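Local coordinates for protein SalCYP truncation (Salinispora tropica, PDB 7ABB) that belongs to the cytochrome P450 family and holds a heme c group within a largely helical fold, at residues D58-V64 with R286-R290; H88-R92 with H339-L343. All blocks are in the same frame, centred on the assembly; numbering follows the deposited sequence.

Contact 1: D58-V64 with R286-R290. With HEC (heme c), chain B.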
ATOM      1  N   ASP A  58       4.409 -18.590  -7.425  1.00 23.06           N
ATOM      2  CA  ASP A  58       3.902 -19.884  -7.920  1.00 23.32           C
ATOM      3  C   ASP A  58       2.381 -19.877  -7.783  1.00 26.51           C
ATOM      4  O   ASP A  58       1.819 -20.449  -6.854  1.00 24.96           O
ATOM      5  CB  ASP A  58       4.533 -21.022  -7.156  1.00 22.94           C
ATOM      6  CG  ASP A  58       4.063 -22.375  -7.609  1.00 32.25           C
ATOM      7  OD1 ASP A  58       3.343 -22.439  -8.624  1.00 32.45           O
ATOM      8  OD2 ASP A  58       4.422 -23.378  -6.934  1.00 33.42           O
ATOM      9  N   GLU A  59       1.708 -19.244  -8.741  1.00 25.84           N
ATOM     10  CA  GLU A  59       0.252 -19.178  -8.700  1.00 26.58           C
ATOM     11  C   GLU A  59      -0.423 -20.510  -9.021  1.00 24.75           C
ATOM     12  O   GLU A  59      -1.601 -20.674  -8.705  1.00 31.15           O
ATOM     13  CB  GLU A  59      -0.253 -18.120  -9.675  1.00 29.62           C
ATOM     14  CG  GLU A  59       0.210 -16.757  -9.308  1.00 34.92           C
ATOM     15  CD  GLU A  59      -0.399 -15.681 -10.167  1.00 37.49           C
ATOM     16  OE1 GLU A  59      -0.692 -15.935 -11.363  1.00 40.20           O
ATOM     17  OE2 GLU A  59      -0.573 -14.580  -9.625  1.00 42.86           O
ATOM     18  N   ASP A  60       0.287 -21.473  -9.607  1.00 25.90           N
ATOM     19  CA  ASP A  60      -0.334 -22.777  -9.831  1.00 26.03           C
ATOM     20  C   ASP A  60      -0.469 -23.550  -8.524  1.00 26.92           C
ATOM     21  O   ASP A  60      -1.306 -24.451  -8.415  1.00 34.59           O
ATOM     22  CB  ASP A  60       0.473 -23.598 -10.839  1.00 30.64           C
ATOM     23  CG  ASP A  60       0.492 -22.989 -12.238  1.00 35.51           C
ATOM     24  OD1 ASP A  60      -0.371 -22.134 -12.572  1.00 33.13           O
ATOM     25  OD2 ASP A  60       1.372 -23.407 -13.018  1.00 48.89           O
ATOM     26  N   THR A  61       0.357 -23.230  -7.526  1.00 24.45           N
ATOM     27  CA  THR A  61       0.249 -23.847  -6.212  1.00 24.26           C
ATOM     28  C   THR A  61      -0.532 -22.975  -5.238  1.00 23.41           C
ATOM     29  O   THR A  61      -1.277 -23.504  -4.395  1.00 24.51           O
ATOM     30  CB  THR A  61       1.654 -24.094  -5.637  1.00 24.42           C
ATOM     31  OG1 THR A  61       2.377 -24.979  -6.494  1.00 27.86           O
ATOM     32  CG2 THR A  61       1.620 -24.661  -4.216  1.00 27.16           C
ATOM     33  N   PHE A  62      -0.360 -21.659  -5.337  1.00 23.63           N
ATOM     34  CA  PHE A  62      -0.969 -20.667  -4.452  1.00 22.16           C
ATOM     35  C   PHE A  62      -1.858 -19.753  -5.303  1.00 21.48           C
ATOM     36  O   PHE A  62      -1.393 -18.735  -5.817  1.00 22.40           O
ATOM     37  CB  PHE A  62       0.106 -19.865  -3.724  1.00 20.79           C
ATOM     38  CG  PHE A  62       0.951 -20.683  -2.785  1.00 22.47           C
ATOM     39  CD1 PHE A  62       0.520 -20.925  -1.501  1.00 22.21           C
ATOM     40  CD2 PHE A  62       2.170 -21.195  -3.194  1.00 21.90           C
ATOM     41  CE1 PHE A  62       1.315 -21.653  -0.617  1.00 24.32           C
ATOM     42  CE2 PHE A  62       2.965 -21.932  -2.307  1.00 24.39           C
ATOM     43  CZ  PHE A  62       2.522 -22.155  -1.035  1.00 22.96           C
ATOM     44  N   SER A  63      -3.129 -20.122  -5.425  1.00 23.06           N
ATOM     45  CA  SER A  63      -4.069 -19.456  -6.318  1.00 22.20           C
ATOM     46  C   SER A  63      -4.633 -18.180  -5.696  1.00 25.82           C
ATOM     47  O   SER A  63      -4.825 -18.088  -4.479  1.00 23.28           O
ATOM     48  CB  SER A  63      -5.208 -20.411  -6.632  1.00 26.47           C
ATOM     49  OG  SER A  63      -6.180 -19.756  -7.427  1.00 33.07           O
ATOM     50  N   VAL A  64      -4.908 -17.191  -6.555  1.00 26.74           N
ATOM     51  CA  VAL A  64      -5.660 -16.003  -6.131  1.00 24.48           C
ATOM     52  C   VAL A  64      -7.157 -16.164  -6.364  1.00 38.36           C
ATOM     53  O   VAL A  64      -7.947 -15.368  -5.837  1.00 41.83           O
ATOM     54  CB  VAL A  64      -5.214 -14.707  -6.843  1.00 33.40           C
ATOM     55  CG1 VAL A  64      -3.706 -14.457  -6.671  1.00 35.78           C
ATOM     56  CG2 VAL A  64      -5.600 -14.703  -8.311  1.00 43.08           C
ATOM     57  N   ARG A 286      -3.728 -16.563  -0.242  1.00 18.88           N
ATOM     58  CA  ARG A 286      -3.794 -17.455  -1.393  1.00 20.21           C
ATOM     59  C   ARG A 286      -4.484 -18.749  -0.984  1.00 19.43           C
ATOM     60  O   ARG A 286      -4.525 -19.121   0.191  1.00 20.30           O
ATOM     61  CB  ARG A 286      -2.391 -17.774  -1.919  1.00 21.35           C
ATOM     62  CG  ARG A 286      -1.576 -16.558  -2.366  1.00 22.14           C
ATOM     63  CD  ARG A 286      -2.156 -15.945  -3.566  1.00 23.47           C
ATOM     64  NE  ARG A 286      -1.314 -14.961  -4.250  1.00 23.14           N
ATOM     65  CZ  ARG A 286      -1.386 -13.640  -4.071  1.00 25.67           C
ATOM     66  NH1 ARG A 286      -2.224 -13.139  -3.176  1.00 22.82           N
ATOM     67  NH2 ARG A 286      -0.642 -12.840  -4.828  1.00 22.58           N
ATOM     68  N   LEU A 287      -4.944 -19.488  -1.991  1.00 21.22           N
ATOM     69  CA  LEU A 287      -5.544 -20.799  -1.807  1.00 20.12           C
ATOM     70  C   LEU A 287      -4.577 -21.890  -2.289  1.00 21.26           C
ATOM     71  O   LEU A 287      -4.195 -21.905  -3.462  1.00 23.12           O
ATOM     72  CB  LEU A 287      -6.865 -20.874  -2.564  1.00 24.39           C
ATOM     73  CG  LEU A 287      -7.561 -22.227  -2.537  1.00 31.25           C
ATOM     74  CD1 LEU A 287      -7.927 -22.591  -1.105  1.00 34.47           C
ATOM     75  CD2 LEU A 287      -8.792 -22.189  -3.434  1.00 36.22           C
ATOM     76  N   ALA A 288      -4.199 -22.806  -1.400  1.00 20.35           N
ATOM     77  CA  ALA A 288      -3.313 -23.898  -1.793  1.00 21.55           C
ATOM     78  C   ALA A 288      -4.054 -24.865  -2.710  1.00 21.88           C
ATOM     79  O   ALA A 288      -5.157 -25.320  -2.391  1.00 23.72           O
ATOM     80  CB  ALA A 288      -2.792 -24.645  -0.563  1.00 21.32           C
ATOM     81  N   THR A 289      -3.434 -25.215  -3.840  1.00 22.11           N
ATOM     82  CA  THR A 289      -4.056 -26.120  -4.795  1.00 22.72           C
ATOM     83  C   THR A 289      -3.596 -27.566  -4.649  1.00 23.33           C
ATOM     84  O   THR A 289      -4.177 -28.456  -5.279  1.00 26.57           O
ATOM     85  CB  THR A 289      -3.752 -25.721  -6.246  1.00 26.21           C
ATOM     86  OG1 THR A 289      -2.339 -25.807  -6.449  1.00 26.52           O
ATOM     87  CG2 THR A 289      -4.223 -24.285  -6.531  1.00 28.42           C
ATOM     88  N   ARG A 290      -2.557 -27.808  -3.847  1.00 22.34           N
ATOM     89  CA  ARG A 290      -1.968 -29.136  -3.834  1.00 23.42           C
ATOM     90  C   ARG A 290      -1.334 -29.427  -2.485  1.00 22.46           C
ATOM     91  O   ARG A 290      -0.983 -28.528  -1.717  1.00 22.78           O
ATOM     92  CB  ARG A 290      -0.927 -29.309  -4.949  1.00 29.72           C
ATOM     93  CG  ARG A 290       0.186 -28.282  -4.934  1.00 26.89           C
ATOM     94  CD  ARG A 290       1.291 -28.648  -5.937  1.00 31.90           C
ATOM     95  NE  ARG A 290       2.455 -27.785  -5.735  1.00 33.23           N
ATOM     96  CZ  ARG A 290       3.436 -28.026  -4.862  1.00 49.01           C
ATOM     97  NH1 ARG A 290       3.413 -29.117  -4.106  1.00 61.89           N
ATOM     98  NH2 ARG A 290       4.451 -27.176  -4.747  1.00 46.03           N
TER
HETATM   99 FE   HEC B 501      -0.488  -1.661  -4.289  1.00 17.53          FE
HETATM  100  CHA HEC B 501      -1.232  -4.840  -5.378  1.00 17.86           C
HETATM  101  CHB HEC B 501       1.200  -3.035  -1.643  1.00 15.28           C
HETATM  102  CHC HEC B 501       0.298   1.496  -3.208  1.00 16.76           C
HETATM  103  CHD HEC B 501      -2.473  -0.310  -6.704  1.00 18.73           C
HETATM  104  NA  HEC B 501      -0.118  -3.536  -3.645  1.00 17.11           N
HETATM  105  C1A HEC B 501      -0.467  -4.741  -4.254  1.00 17.29           C
HETATM  106  C2A HEC B 501       0.069  -5.877  -3.532  1.00 18.43           C
HETATM  107  C3A HEC B 501       0.753  -5.347  -2.501  1.00 18.94           C
HETATM  108  C4A HEC B 501       0.644  -3.910  -2.555  1.00 15.59           C
HETATM  109  CMA HEC B 501       1.514  -6.093  -1.390  1.00 17.97           C
HETATM  110  CAA HEC B 501      -0.080  -7.394  -3.910  1.00 17.31           C
HETATM  111  CBA HEC B 501      -1.326  -8.056  -3.334  1.00 21.19           C
HETATM  112  CGA HEC B 501      -1.345  -9.527  -3.711  1.00 19.03           C
HETATM  113  O1A HEC B 501      -2.388 -10.143  -3.393  1.00 23.43           O
HETATM  114  O2A HEC B 501      -0.343 -10.013  -4.298  1.00 19.20           O
HETATM  115  NB  HEC B 501       0.495  -0.912  -2.705  1.00 15.88           N
HETATM  116  C1B HEC B 501       1.166  -1.645  -1.743  1.00 17.42           C
HETATM  117  C2B HEC B 501       1.835  -0.715  -0.883  1.00 17.41           C
HETATM  118  C3B HEC B 501       1.605   0.532  -1.334  1.00 16.58           C
HETATM  119  C4B HEC B 501       0.745   0.435  -2.462  1.00 16.64           C
HETATM  120  CMB HEC B 501       2.690  -1.203   0.303  1.00 18.92           C
HETATM  121  CAB HEC B 501       2.014   1.899  -0.849  1.00 18.96           C
HETATM  122  CBB HEC B 501       3.132   1.949   0.140  1.00 24.71           C
HETATM  123  NC  HEC B 501      -1.025   0.225  -4.841  1.00 17.62           N
HETATM  124  C1C HEC B 501      -0.507   1.385  -4.314  1.00 17.17           C
HETATM  125  C2C HEC B 501      -0.972   2.501  -5.093  1.00 16.81           C
HETATM  126  C3C HEC B 501      -1.749   2.022  -6.091  1.00 17.12           C
HETATM  127  C4C HEC B 501      -1.798   0.589  -5.919  1.00 17.12           C
HETATM  128  CMC HEC B 501      -0.585   3.953  -4.808  1.00 16.62           C
HETATM  129  CAC HEC B 501      -2.535   2.743  -7.199  1.00 20.95           C
HETATM  130  CBC HEC B 501      -2.148   4.169  -7.591  1.00 42.76           C
HETATM  131  ND  HEC B 501      -1.639  -2.435  -5.725  1.00 16.02           N
HETATM  132  C1D HEC B 501      -2.376  -1.663  -6.624  1.00 18.87           C
HETATM  133  C2D HEC B 501      -3.041  -2.551  -7.524  1.00 19.32           C
HETATM  134  C3D HEC B 501      -2.686  -3.944  -7.141  1.00 20.45           C
HETATM  135  C4D HEC B 501      -1.786  -3.780  -6.020  1.00 18.52           C
HETATM  136  CMD HEC B 501      -3.972  -2.120  -8.665  1.00 20.45           C
HETATM  137  CAD HEC B 501      -3.152  -5.259  -7.792  1.00 20.74           C
HETATM  138  CBD HEC B 501      -2.129  -5.640  -8.834  1.00 18.15           C
HETATM  139  CGD HEC B 501      -2.481  -6.985  -9.440  1.00 23.69           C
HETATM  140  O1D HEC B 501      -1.924  -7.327 -10.505  1.00 21.43           O
HETATM  141  O2D HEC B 501      -3.318  -7.686  -8.837  1.00 24.00           O
HETATM  142  O   HOH W   1       5.233 -26.353  -7.689  1.00 59.41           O
HETATM  143  O   HOH W   2       0.397 -14.463  -7.160  1.00 27.92           O
HETATM  144  O   HOH W   3       0.546 -16.797  -5.586  1.00 20.50           O

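Contact 2: H88-R92 with H339-L343. With HEC (heme c), chain B.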
ATOM      1  N   HIS A  88      -5.074 -12.025 -16.682  1.00 27.74           N
ATOM      2  CA  HIS A  88      -4.437 -11.097 -15.754  1.00 25.40           C
ATOM      3  C   HIS A  88      -3.226 -10.439 -16.394  1.00 24.14           C
ATOM      4  O   HIS A  88      -3.022  -9.224 -16.258  1.00 26.52           O
ATOM      5  CB  HIS A  88      -4.012 -11.811 -14.470  1.00 25.68           C
ATOM      6  CG  HIS A  88      -3.120 -10.981 -13.613  1.00 23.05           C
ATOM      7  ND1 HIS A  88      -3.605 -10.085 -12.686  1.00 28.05           N
ATOM      8  CD2 HIS A  88      -1.770 -10.886 -13.556  1.00 21.10           C
ATOM      9  CE1 HIS A  88      -2.594  -9.490 -12.084  1.00 21.73           C
ATOM     10  NE2 HIS A  88      -1.470  -9.946 -12.604  1.00 27.99           N
ATOM     11  N   ASN A  89      -2.427 -11.207 -17.136  1.00 28.36           N
ATOM     12  CA  ASN A  89      -1.256 -10.620 -17.771  1.00 31.10           C
ATOM     13  C   ASN A  89      -1.665  -9.577 -18.812  1.00 32.64           C
ATOM     14  O   ASN A  89      -1.010  -8.537 -18.948  1.00 30.72           O
ATOM     15  CB  ASN A  89      -0.392 -11.724 -18.374  1.00 39.10           C
ATOM     16  CG  ASN A  89       0.003 -12.776 -17.330  1.00 48.98           C
ATOM     17  OD1 ASN A  89       0.225 -12.459 -16.151  1.00 72.12           O
ATOM     18  ND2 ASN A  89       0.071 -14.030 -17.754  1.00 61.61           N
ATOM     19  N   GLU A  90      -2.787  -9.797 -19.501  1.00 28.19           N
ATOM     20  CA  GLU A  90      -3.231  -8.822 -20.494  1.00 29.25           C
ATOM     21  C   GLU A  90      -3.698  -7.543 -19.822  1.00 28.75           C
ATOM     22  O   GLU A  90      -3.410  -6.448 -20.311  1.00 29.52           O
ATOM     23  CB  GLU A  90      -4.349  -9.394 -21.365  1.00 30.88           C
ATOM     24  CG  GLU A  90      -4.553  -8.643 -22.678  1.00 36.89           C
ATOM     25  CD  GLU A  90      -5.586  -9.301 -23.580  1.00 39.90           C
ATOM     26  OE1 GLU A  90      -5.958  -8.675 -24.596  1.00 47.57           O
ATOM     27  OE2 GLU A  90      -6.037 -10.428 -23.275  1.00 45.21           O
ATOM     28  N   TRP A  91      -4.425  -7.655 -18.709  1.00 25.70           N
ATOM     29  CA  TRP A  91      -4.808  -6.454 -17.969  1.00 24.23           C
ATOM     30  C   TRP A  91      -3.579  -5.668 -17.543  1.00 24.26           C
ATOM     31  O   TRP A  91      -3.533  -4.440 -17.687  1.00 25.68           O
ATOM     32  CB  TRP A  91      -5.622  -6.816 -16.732  1.00 28.50           C
ATOM     33  CG  TRP A  91      -7.055  -7.016 -17.008  1.00 28.56           C
ATOM     34  CD1 TRP A  91      -7.712  -8.203 -17.088  1.00 30.84           C
ATOM     35  CD2 TRP A  91      -8.033  -5.998 -17.228  1.00 31.85           C
ATOM     36  NE1 TRP A  91      -9.040  -7.986 -17.342  1.00 31.60           N
ATOM     37  CE2 TRP A  91      -9.264  -6.642 -17.438  1.00 35.95           C
ATOM     38  CE3 TRP A  91      -7.984  -4.607 -17.266  1.00 30.56           C
ATOM     39  CZ2 TRP A  91     -10.438  -5.946 -17.683  1.00 38.55           C
ATOM     40  CZ3 TRP A  91      -9.149  -3.918 -17.516  1.00 34.01           C
ATOM     41  CH2 TRP A  91     -10.362  -4.588 -17.721  1.00 39.93           C
ATOM     42  N   ARG A  92      -2.575  -6.354 -17.006  1.00 23.74           N
ATOM     43  CA  ARG A  92      -1.381  -5.648 -16.556  1.00 23.18           C
ATOM     44  C   ARG A  92      -0.667  -4.984 -17.734  1.00 23.10           C
ATOM     45  O   ARG A  92      -0.159  -3.865 -17.599  1.00 25.85           O
ATOM     46  CB  ARG A  92      -0.447  -6.589 -15.792  1.00 23.90           C
ATOM     47  CG  ARG A  92      -0.987  -6.993 -14.411  1.00 26.69           C
ATOM     48  CD  ARG A  92      -1.135  -5.818 -13.455  1.00 26.91           C
ATOM     49  NE  ARG A  92       0.149  -5.187 -13.152  1.00 27.28           N
ATOM     50  CZ  ARG A  92       0.798  -5.322 -11.989  1.00 26.80           C
ATOM     51  NH1 ARG A  92       0.283  -6.064 -11.019  1.00 23.78           N
ATOM     52  NH2 ARG A  92       1.968  -4.719 -11.801  1.00 26.51           N
ATOM     53  N   HIS A 339       3.346 -12.119 -10.104  1.00 24.10           N
ATOM     54  CA  HIS A 339       2.554 -11.466 -11.151  1.00 25.44           C
ATOM     55  C   HIS A 339       1.657 -10.380 -10.605  1.00 26.27           C
ATOM     56  O   HIS A 339       1.292  -9.455 -11.348  1.00 26.49           O
ATOM     57  CB  HIS A 339       1.701 -12.501 -11.857  1.00 25.31           C
ATOM     58  CG  HIS A 339       2.482 -13.403 -12.757  1.00 31.06           C
ATOM     59  ND1 HIS A 339       3.466 -12.937 -13.603  1.00 46.00           N
ATOM     60  CD2 HIS A 339       2.450 -14.746 -12.918  1.00 35.95           C
ATOM     61  CE1 HIS A 339       3.989 -13.954 -14.266  1.00 50.57           C
ATOM     62  NE2 HIS A 339       3.393 -15.064 -13.867  1.00 40.50           N
ATOM     63  N   HIS A 340       1.275 -10.458  -9.332  1.00 22.70           N
ATOM     64  CA  HIS A 340       0.385  -9.469  -8.743  1.00 21.98           C
ATOM     65  C   HIS A 340       1.116  -8.334  -8.022  1.00 20.96           C
ATOM     66  O   HIS A 340       0.473  -7.504  -7.354  1.00 21.84           O
ATOM     67  CB  HIS A 340      -0.606 -10.171  -7.813  1.00 28.12           C
ATOM     68  CG  HIS A 340      -1.706 -10.863  -8.551  1.00 32.88           C
ATOM     69  ND1 HIS A 340      -1.604 -12.149  -9.040  1.00 36.22           N
ATOM     70  CD2 HIS A 340      -2.925 -10.418  -8.924  1.00 24.43           C
ATOM     71  CE1 HIS A 340      -2.723 -12.465  -9.672  1.00 30.48           C
ATOM     72  NE2 HIS A 340      -3.543 -11.430  -9.605  1.00 32.81           N
ATOM     73  N   GLN A 341       2.438  -8.255  -8.174  1.00 21.03           N
ATOM     74  CA  GLN A 341       3.236  -7.209  -7.532  1.00 19.84           C
ATOM     75  C   GLN A 341       2.614  -5.835  -7.796  1.00 18.21           C
ATOM     76  O   GLN A 341       2.174  -5.549  -8.904  1.00 21.59           O
ATOM     77  CB  GLN A 341       4.670  -7.263  -8.085  1.00 23.34           C
ATOM     78  CG  GLN A 341       5.716  -6.368  -7.423  1.00 32.69           C
ATOM     79  CD  GLN A 341       7.032  -6.451  -8.188  1.00 52.31           C
ATOM     80  OE1 GLN A 341       7.164  -5.895  -9.278  1.00 58.19           O
ATOM     81  NE2 GLN A 341       7.986  -7.199  -7.648  1.00 66.04           N
ATOM     82  N   CYS A 342       2.583  -4.991  -6.777  1.00 18.22           N
ATOM     83  CA  CYS A 342       1.826  -3.737  -6.793  1.00 18.15           C
ATOM     84  C   CYS A 342       1.988  -2.935  -8.082  1.00 19.74           C
ATOM     85  O   CYS A 342       3.099  -2.555  -8.458  1.00 21.19           O
ATOM     86  CB  CYS A 342       2.269  -2.883  -5.612  1.00 17.49           C
ATOM     87  SG  CYS A 342       1.392  -1.309  -5.518  1.00 17.90           S
ATOM     88  N   LEU A 343       0.850  -2.624  -8.715  1.00 19.12           N
ATOM     89  CA  LEU A 343       0.837  -1.764  -9.894  1.00 21.28           C
ATOM     90  C   LEU A 343       1.298  -0.348  -9.575  1.00 21.41           C
ATOM     91  O   LEU A 343       1.910   0.319 -10.417  1.00 21.30           O
ATOM     92  CB  LEU A 343      -0.585  -1.740 -10.447  1.00 20.71           C
ATOM     93  CG  LEU A 343      -0.868  -0.918 -11.713  1.00 25.87           C
ATOM     94  CD1 LEU A 343      -0.153  -1.523 -12.917  1.00 28.23           C
ATOM     95  CD2 LEU A 343      -2.373  -0.913 -11.946  1.00 31.07           C
TER
HETATM   96 FE   HEC B 501      -0.488  -1.661  -4.289  1.00 17.53          FE
HETATM   97  CHA HEC B 501      -1.232  -4.840  -5.378  1.00 17.86           C
HETATM   98  CHB HEC B 501       1.200  -3.035  -1.643  1.00 15.28           C
HETATM   99  CHC HEC B 501       0.298   1.496  -3.208  1.00 16.76           C
HETATM  100  CHD HEC B 501      -2.473  -0.310  -6.704  1.00 18.73           C
HETATM  101  NA  HEC B 501      -0.118  -3.536  -3.645  1.00 17.11           N
HETATM  102  C1A HEC B 501      -0.467  -4.741  -4.254  1.00 17.29           C
HETATM  103  C2A HEC B 501       0.069  -5.877  -3.532  1.00 18.43           C
HETATM  104  C3A HEC B 501       0.753  -5.347  -2.501  1.00 18.94           C
HETATM  105  C4A HEC B 501       0.644  -3.910  -2.555  1.00 15.59           C
HETATM  106  CMA HEC B 501       1.514  -6.093  -1.390  1.00 17.97           C
HETATM  107  CAA HEC B 501      -0.080  -7.394  -3.910  1.00 17.31           C
HETATM  108  CBA HEC B 501      -1.326  -8.056  -3.334  1.00 21.19           C
HETATM  109  CGA HEC B 501      -1.345  -9.527  -3.711  1.00 19.03           C
HETATM  110  O1A HEC B 501      -2.388 -10.143  -3.393  1.00 23.43           O
HETATM  111  O2A HEC B 501      -0.343 -10.013  -4.298  1.00 19.20           O
HETATM  112  NB  HEC B 501       0.495  -0.912  -2.705  1.00 15.88           N
HETATM  113  C1B HEC B 501       1.166  -1.645  -1.743  1.00 17.42           C
HETATM  114  C2B HEC B 501       1.835  -0.715  -0.883  1.00 17.41           C
HETATM  115  C3B HEC B 501       1.605   0.532  -1.334  1.00 16.58           C
HETATM  116  C4B HEC B 501       0.745   0.435  -2.462  1.00 16.64           C
HETATM  117  CMB HEC B 501       2.690  -1.203   0.303  1.00 18.92           C
HETATM  118  CAB HEC B 501       2.014   1.899  -0.849  1.00 18.96           C
HETATM  119  CBB HEC B 501       3.132   1.949   0.140  1.00 24.71           C
HETATM  120  NC  HEC B 501      -1.025   0.225  -4.841  1.00 17.62           N
HETATM  121  C1C HEC B 501      -0.507   1.385  -4.314  1.00 17.17           C
HETATM  122  C2C HEC B 501      -0.972   2.501  -5.093  1.00 16.81           C
HETATM  123  C3C HEC B 501      -1.749   2.022  -6.091  1.00 17.12           C
HETATM  124  C4C HEC B 501      -1.798   0.589  -5.919  1.00 17.12           C
HETATM  125  CMC HEC B 501      -0.585   3.953  -4.808  1.00 16.62           C
HETATM  126  CAC HEC B 501      -2.535   2.743  -7.199  1.00 20.95           C
HETATM  127  CBC HEC B 501      -2.148   4.169  -7.591  1.00 42.76           C
HETATM  128  ND  HEC B 501      -1.639  -2.435  -5.725  1.00 16.02           N
HETATM  129  C1D HEC B 501      -2.376  -1.663  -6.624  1.00 18.87           C
HETATM  130  C2D HEC B 501      -3.041  -2.551  -7.524  1.00 19.32           C
HETATM  131  C3D HEC B 501      -2.686  -3.944  -7.141  1.00 20.45           C
HETATM  132  C4D HEC B 501      -1.786  -3.780  -6.020  1.00 18.52           C
HETATM  133  CMD HEC B 501      -3.972  -2.120  -8.665  1.00 20.45           C
HETATM  134  CAD HEC B 501      -3.152  -5.259  -7.792  1.00 20.74           C
HETATM  135  CBD HEC B 501      -2.129  -5.640  -8.834  1.00 18.15           C
HETATM  136  CGD HEC B 501      -2.481  -6.985  -9.440  1.00 23.69           C
HETATM  137  O1D HEC B 501      -1.924  -7.327 -10.505  1.00 21.43           O
HETATM  138  O2D HEC B 501      -3.318  -7.686  -8.837  1.00 24.00           O

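Contact 1: D58-V64 with R286-R290
Thr61 and Arg290 meet with their side chains crossing at a slant: the extended Arg290 chain brings NE to within 2.9 Å of Thr61 OG1, a hydrogen bond tilted modestly from the guanidinium plane, while Thr61 CG2 rests near the same nitrogen. Thr61 OG1 in turn donates to Asp58 OD2, which it meets from above the carboxylate plane. Asp58 thereby fixes the threonine that receives the arginine, and a water adds a weaker link between Asp58 OD2 and Arg290 NH2. Asp58 OD1 also takes the backbone N of Thr61, an Asx motif that helps shape the turn before the strand. On the facing segment, Thr289 has its OG1 between its own backbone N and carbonyl carbon (chi1 62°), where it donates to Asp60 O at 2.6 Å, in the carbonyl plane and on a lone pair. A short antiparallel pairing follows, in which Ser63 and Leu287 form the hydrogen-bonded pair and Phe62 faces Ala288 as the non-hydrogen-bonded one. Arg286 CB lies at the edge of the Phe62 ring, 3.7 Å from Phe62 CB. Beyond it, the bend at chi2 (-68°) carries the guanidinium alongside Val64, whose CG1 sits over one face, 3.4 Å from Arg286 NE. The end of Arg286 grips one heme c carboxylate with both terminal nitrogens, NH1 to O1A at 3.0 Å and NH2 to O2A at 2.9 Å. Waters connect its NE to Phe62 O and its NH2 to Glu59 OE2. Strand 62-63 forms an outer edge of the five-stranded mixed sheet of this P450 fold; strand 285-288 lies between it and strand 302-304, while helix 49-56 packs against Phe62 and Arg286 through Ala55 and Phe56.

Contact 2: H88-R92 with H339-L343
The imidazoles of His88 and His340 overlap obliquely, with their planes 33° apart and centroids 3.9 Å apart. His340 CE1 lies over the centre of one His88 face, whereas His88 CE1 lies toward the rim of a His340 face. At the His88 edge, NE2 donates to His339 O at 3.1 Å; the acceptor is in the ring plane, but the donor stands well above the carbonyl plane. Outward from the helix, with CG anti to the backbone N (chi1 168°), the His88 ring reaches this loop; Pro80 O takes its ND1, and Ile83 O takes His340 NE2. The Arg92 guanidinium carries Leu343 CB over the centre of one face and at its edge grips Gln341 O end-on, with NH1 at 2.9 Å and NH2 at 3.0 Å. Bends at chi2 and chi3 fold the chain toward that carbonyl. NH1 also donates to a heme c propionate oxygen, O1D, whose position is less certain. The adjoining Cys342 SG binds the heme iron at 2.3 Å, the proximal thiolate ligation that defines P450s; Arg92 thus grips the carbonyl of the residue directly before this ligand. Helix 86-95 lies beside the cysteine-ligand loop, which leads into helix 345-362, while strand 214-215 packs against Glu90 and Trp91 of helix 86-95.

How the contacts relate
Contacts 1 and 2, with centres about 16 Å apart, meet at heme c, which here joins distant parts of one chain. Contact 1 holds one of its propionates and contact 2 probably the other, the position of O1D being less sure, while of the two contacts only the second supplies the iron ligand. The two also touch directly. Glu59 OE2 lies 2.7 Å from His340 ND1, a weak hydrogen bond, and Val64 CG1 approaches His340 CE1 to 3.7 Å. His340 therefore lies where the sheet edge meets the cysteine loop. The segments alternate along the chain, with 58-64 and 88-92 successive, so each contact closes a long excursion onto the same heme pocket.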